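Local coordinates for protein EXOU (Pseudomonas aeruginosa, PDB 4AKX) that is a cytotoxin delivered by the type III secretion system, probably a patatin-like phospholipase, that forms a heterodimer with the chaperone SpcU, at residues K486-F491 / L531-A536; R520-A525 / S560-A565. All coordinates share one frame; numbering follows the deposited sequence.

Contact 1: residues K486-F491 / L531-A536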
loop_
_atom_site.group_PDB
_atom_site.type_symbol
_atom_site.label_atom_id
_atom_site.label_comp_id
_atom_site.label_asym_id
_atom_site.label_seq_id
_atom_site.Cartn_x
_atom_site.Cartn_y
_atom_site.Cartn_z
ATOM N N LYS B 486 48.741 2.808 27.832
ATOM C CA LYS B 486 48.436 4.146 28.364
ATOM C C LYS B 486 46.973 4.304 28.865
ATOM O O LYS B 486 46.732 4.922 29.907
ATOM C CB LYS B 486 48.797 5.237 27.351
ATOM C CG LYS B 486 50.245 5.190 26.898
ATOM C CD LYS B 486 50.632 6.418 26.086
ATOM C CE LYS B 486 52.147 6.478 25.858
ATOM N NZ LYS B 486 52.590 7.342 24.705
ATOM N N ALA B 487 46.017 3.745 28.130
ATOM C CA ALA B 487 44.676 3.661 28.604
ATOM C C ALA B 487 44.572 2.894 29.890
ATOM O O ALA B 487 43.928 3.349 30.813
ATOM C CB ALA B 487 43.796 3.009 27.583
ATOM N N ARG B 488 45.131 1.699 29.966
ATOM C CA ARG B 488 44.986 0.978 31.228
ATOM C C ARG B 488 45.620 1.728 32.406
ATOM O O ARG B 488 45.133 1.653 33.537
ATOM C CB ARG B 488 45.482 -0.455 31.139
ATOM C CG ARG B 488 44.703 -1.300 30.159
ATOM C CD ARG B 488 43.306 -1.591 30.651
ATOM N NE ARG B 488 42.567 -2.240 29.589
ATOM C CZ ARG B 488 41.270 -2.081 29.381
ATOM N NH1 ARG B 488 40.558 -1.321 30.218
ATOM N NH2 ARG B 488 40.689 -2.691 28.350
ATOM N N ASP B 489 46.653 2.512 32.126
ATOM C CA ASP B 489 47.285 3.311 33.154
ATOM C C ASP B 489 46.395 4.446 33.597
ATOM O O ASP B 489 46.202 4.662 34.795
ATOM C CB ASP B 489 48.605 3.871 32.653
ATOM C CG ASP B 489 49.736 2.879 32.769
ATOM O OD1 ASP B 489 49.526 1.822 33.384
ATOM O OD2 ASP B 489 50.834 3.138 32.233
ATOM N N ALA B 490 45.867 5.182 32.615
ATOM C CA ALA B 490 45.028 6.356 32.856
ATOM C C ALA B 490 43.751 6.009 33.568
ATOM O O ALA B 490 43.232 6.820 34.317
ATOM C CB ALA B 490 44.697 7.031 31.566
ATOM N N PHE B 491 43.253 4.799 33.334
ATOM C CA PHE B 491 42.042 4.332 33.949
ATOM C C PHE B 491 42.246 3.974 35.404
ATOM O O PHE B 491 41.335 4.151 36.219
ATOM C CB PHE B 491 41.565 3.125 33.228
ATOM C CG PHE B 491 40.789 3.425 31.997
ATOM C CD1 PHE B 491 39.809 4.404 31.997
ATOM C CD2 PHE B 491 40.955 2.656 30.872
ATOM C CE1 PHE B 491 39.027 4.616 30.873
ATOM C CE2 PHE B 491 40.170 2.852 29.757
ATOM C CZ PHE B 491 39.225 3.844 29.743
ATOM N N LEU B 531 38.065 7.074 20.655
ATOM C CA LEU B 531 37.117 7.771 21.517
ATOM C C LEU B 531 35.913 6.880 21.831
ATOM O O LEU B 531 35.467 6.837 22.961
ATOM C CB LEU B 531 36.629 9.044 20.813
ATOM C CG LEU B 531 35.708 9.999 21.562
ATOM C CD1 LEU B 531 36.321 10.441 22.892
ATOM C CD2 LEU B 531 35.440 11.196 20.715
ATOM N N ALA B 532 35.357 6.199 20.818
ATOM C CA ALA B 532 34.282 5.275 21.069
ATOM C C ALA B 532 34.758 4.182 22.058
ATOM O O ALA B 532 34.044 3.840 23.000
ATOM C CB ALA B 532 33.818 4.685 19.782
ATOM N N TRP B 533 35.989 3.703 21.890
ATOM C CA TRP B 533 36.472 2.583 22.691
ATOM C C TRP B 533 36.650 3.046 24.119
ATOM O O TRP B 533 36.227 2.366 25.091
ATOM C CB TRP B 533 37.772 2.007 22.085
ATOM C CG TRP B 533 38.371 0.816 22.831
ATOM C CD1 TRP B 533 38.156 -0.529 22.592
ATOM C CD2 TRP B 533 39.331 0.846 23.957
ATOM N NE1 TRP B 533 38.874 -1.313 23.484
ATOM C CE2 TRP B 533 39.586 -0.548 24.321
ATOM C CE3 TRP B 533 39.938 1.848 24.688
ATOM C CZ2 TRP B 533 40.451 -0.892 25.336
ATOM C CZ3 TRP B 533 40.829 1.490 25.713
ATOM C CH2 TRP B 533 41.063 0.158 26.038
ATOM N N LEU B 534 37.203 4.248 24.249
ATOM C CA LEU B 534 37.459 4.822 25.554
ATOM C C LEU B 534 36.181 5.130 26.320
ATOM O O LEU B 534 36.084 4.820 27.509
ATOM C CB LEU B 534 38.379 6.035 25.477
ATOM C CG LEU B 534 39.877 5.815 25.106
ATOM C CD1 LEU B 534 40.511 7.150 24.721
ATOM C CD2 LEU B 534 40.692 5.167 26.228
ATOM N N ALA B 535 35.161 5.613 25.638
ATOM C CA ALA B 535 33.876 5.762 26.292
ATOM C C ALA B 535 33.293 4.400 26.796
ATOM O O ALA B 535 32.957 4.246 28.005
ATOM C CB ALA B 535 32.898 6.473 25.387
ATOM N N ALA B 536 33.193 3.414 25.899
ATOM C CA ALA B 536 32.684 2.112 26.297
ATOM C C ALA B 536 33.445 1.545 27.502
ATOM O O ALA B 536 32.821 1.028 28.440
ATOM C CB ALA B 536 32.718 1.148 25.138
#

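Contact 2: residues R520-A525 / S560-A565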
loop_
_atom_site.group_PDB
_atom_site.type_symbol
_atom_site.label_atom_id
_atom_site.label_comp_id
_atom_site.label_asym_id
_atom_site.label_seq_id
_atom_site.Cartn_x
_atom_site.Cartn_y
_atom_site.Cartn_z
ATOM N N ARG B 520 44.447 12.808 30.290
ATOM C CA ARG B 520 45.362 11.845 29.751
ATOM C C ARG B 520 44.616 10.948 28.814
ATOM O O ARG B 520 45.154 10.506 27.792
ATOM C CB ARG B 520 46.023 11.045 30.862
ATOM C CG ARG B 520 47.320 11.656 31.318
ATOM C CD ARG B 520 48.043 10.771 32.311
ATOM N NE ARG B 520 48.973 11.565 33.107
ATOM C CZ ARG B 520 50.096 12.087 32.632
ATOM N NH1 ARG B 520 50.437 11.900 31.363
ATOM N NH2 ARG B 520 50.875 12.805 33.427
ATOM N N LEU B 521 43.359 10.698 29.161
ATOM C CA LEU B 521 42.467 9.913 28.330
ATOM C C LEU B 521 42.097 10.709 27.107
ATOM O O LEU B 521 42.145 10.171 26.002
ATOM C CB LEU B 521 41.199 9.552 29.078
ATOM C CG LEU B 521 41.350 8.554 30.206
ATOM C CD1 LEU B 521 39.985 8.316 30.841
ATOM C CD2 LEU B 521 41.912 7.284 29.607
ATOM N N ASP B 522 41.744 11.988 27.286
ATOM C CA ASP B 522 41.400 12.808 26.136
ATOM C C ASP B 522 42.515 12.798 25.110
ATOM O O ASP B 522 42.262 12.834 23.933
ATOM C CB ASP B 522 41.083 14.234 26.537
ATOM C CG ASP B 522 39.821 14.343 27.428
ATOM O OD1 ASP B 522 38.785 13.693 27.128
ATOM O OD2 ASP B 522 39.859 15.105 28.430
ATOM N N ALA B 523 43.755 12.673 25.550
ATOM C CA ALA B 523 44.873 12.732 24.619
ATOM C C ALA B 523 44.966 11.477 23.776
ATOM O O ALA B 523 45.377 11.527 22.639
ATOM C CB ALA B 523 46.185 12.993 25.349
ATOM N N LEU B 524 44.584 10.349 24.343
ATOM C CA LEU B 524 44.587 9.091 23.602
ATOM C C LEU B 524 43.486 8.995 22.506
ATOM O O LEU B 524 43.588 8.192 21.590
ATOM C CB LEU B 524 44.514 7.900 24.574
ATOM C CG LEU B 524 45.750 7.855 25.463
ATOM C CD1 LEU B 524 45.516 7.438 26.898
ATOM C CD2 LEU B 524 46.835 6.995 24.860
ATOM N N ALA B 525 42.449 9.814 22.593
ATOM C CA ALA B 525 41.313 9.688 21.666
ATOM C C ALA B 525 41.517 10.482 20.387
ATOM O O ALA B 525 40.737 11.400 20.075
ATOM C CB ALA B 525 40.020 10.131 22.343
ATOM N N SER B 560 36.062 17.650 29.343
ATOM C CA SER B 560 36.652 16.485 28.701
ATOM C C SER B 560 35.756 15.810 27.651
ATOM O O SER B 560 34.713 15.280 27.987
ATOM C CB SER B 560 37.006 15.451 29.751
ATOM O OG SER B 560 37.207 14.225 29.109
ATOM N N PRO B 561 36.215 15.745 26.388
ATOM C CA PRO B 561 35.595 14.923 25.340
ATOM C C PRO B 561 35.307 13.468 25.710
ATOM O O PRO B 561 34.326 12.914 25.203
ATOM C CB PRO B 561 36.635 14.943 24.199
ATOM C CG PRO B 561 37.824 15.630 24.738
ATOM C CD PRO B 561 37.349 16.508 25.849
ATOM N N VAL B 562 36.168 12.825 26.512
ATOM C CA VAL B 562 36.032 11.375 26.707
ATOM C C VAL B 562 34.883 11.170 27.650
ATOM O O VAL B 562 33.957 10.383 27.404
ATOM C CB VAL B 562 37.284 10.738 27.287
ATOM C CG1 VAL B 562 36.926 9.434 27.985
ATOM C CG2 VAL B 562 38.269 10.466 26.175
ATOM N N LEU B 563 34.908 11.967 28.696
ATOM C CA LEU B 563 33.828 12.016 29.601
ATOM C C LEU B 563 32.526 12.414 28.903
ATOM O O LEU B 563 31.488 11.863 29.202
ATOM C CB LEU B 563 34.153 12.988 30.711
ATOM C CG LEU B 563 33.254 12.826 31.941
ATOM C CD1 LEU B 563 33.176 11.370 32.468
ATOM C CD2 LEU B 563 33.699 13.827 33.018
ATOM N N ALA B 564 32.572 13.381 27.989
ATOM C CA ALA B 564 31.378 13.725 27.236
ATOM C C ALA B 564 30.865 12.536 26.433
ATOM O O ALA B 564 29.692 12.221 26.492
ATOM C CB ALA B 564 31.607 14.897 26.347
ATOM N N ALA B 565 31.737 11.825 25.749
ATOM C CA ALA B 565 31.304 10.583 25.103
ATOM C C ALA B 565 30.671 9.571 26.086
ATOM O O ALA B 565 29.535 9.131 25.896
ATOM C CB ALA B 565 32.467 9.940 24.378
#

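Contact 1: residues K486-F491 / L531-A536
A487, R488 and F491 on helix 474-502 pack against W533 and L534 on helix 528-537, a helix-to-helix contact in the middle helical domain. The two segments run in broadly the same direction, 37° apart, and their axes come no closer than 12.0 Å. Long side chains from both helices (R488 and F491, W533 and L534) span this distance, with A487 meeting both the indole and the leucine, and no hydrogen bond crosses it.

The apolar part is built round A487. Its CB sits at the edge of the indole, near the ring plane, 3.8 Å from W533 CZ3. It also meets one branch of the leucine, with A487 CB 4.0 Å from L534 CD2. That same methyl reaches the phenyl ring, L534 CD2 lying 4.0 Å from F491 CZ, and so joins alanine and aromatic. W533 carries its CG anti to the backbone N (chi1 -179°), which extends the six-membered ring toward helix 474-502, and F483 meets the indole as well.

The polar part belongs to R488. W533 CH2 lies over one guanidinium face, offset toward its rim, with the two planes 60° apart; R488 NH2 comes within 3.5 Å of W533 CZ2. A salt bridge from R488 NE to D463 anchors the group.

At the F491 edge, in the ring plane, the backbone oxygen L534 O stands 4.0 Å from F491 CZ.

Contact 2: residues R520-A525 / S560-A565
The N-cap of helix 561-591, S560, is gripped by D522 from helix 512-524; the two helix segments cross at nearly a right angle. The cap itself is local: L563 N donates to S560 OG over 3.2 Å, and the bond is close to straight at 168°. The serine hydroxyl in turn donates a hydrogen bond, S560 OG to D522 OD1 at 2.6 Å, and D522 OD1 receives it on its syn lone pair, on the side of the other carboxylate oxygen.

D522 OD1 is also the acceptor for a backbone amide of the first turn. V562 N approaches it nearly along the C-O axis at 2.8 Å, with a more bent N-H...O angle of 148°. Two donors thus hold one oxygen and limit rotation of the carboxylate. D522 has its CG beside the backbone N (chi1 -65°), from where the side chain reaches across to the helix start. The positive end of the helix would be expected to stabilise the negative charge there. The ring of P561 crosses this carboxylate side chain at about a right angle.

Beside the polar cluster lies an apolar patch on V562. Its CG2 branch does the touching: V562 CG2 is 4.2 Å from L521 CB and equally far from A525 CB. L531 and L538 also touch this valine.

The local part is a standard serine N-cap; here an aspartate of a crossing helix adds tertiary bonds to the same helix start.

In the fold
The centres of contacts 1 and 2 lie about 8 Å apart in the middle helical domain of the toxin. Their segments alternate along the chain: 486-491, 520-525, 531-536, 560-565, so contact 2 opens before contact 1 is closed. Helices 474-502, 512-524 and 528-537 follow one another, and helix 561-591 comes later to complete the group. The contacts also touch directly, A490 CB packing 3.4 Å from L521 CD2 and A535 CB 3.6 Å from A565 CB. Four helices are thereby interlocked into one all-helical unit within the middle helical domain.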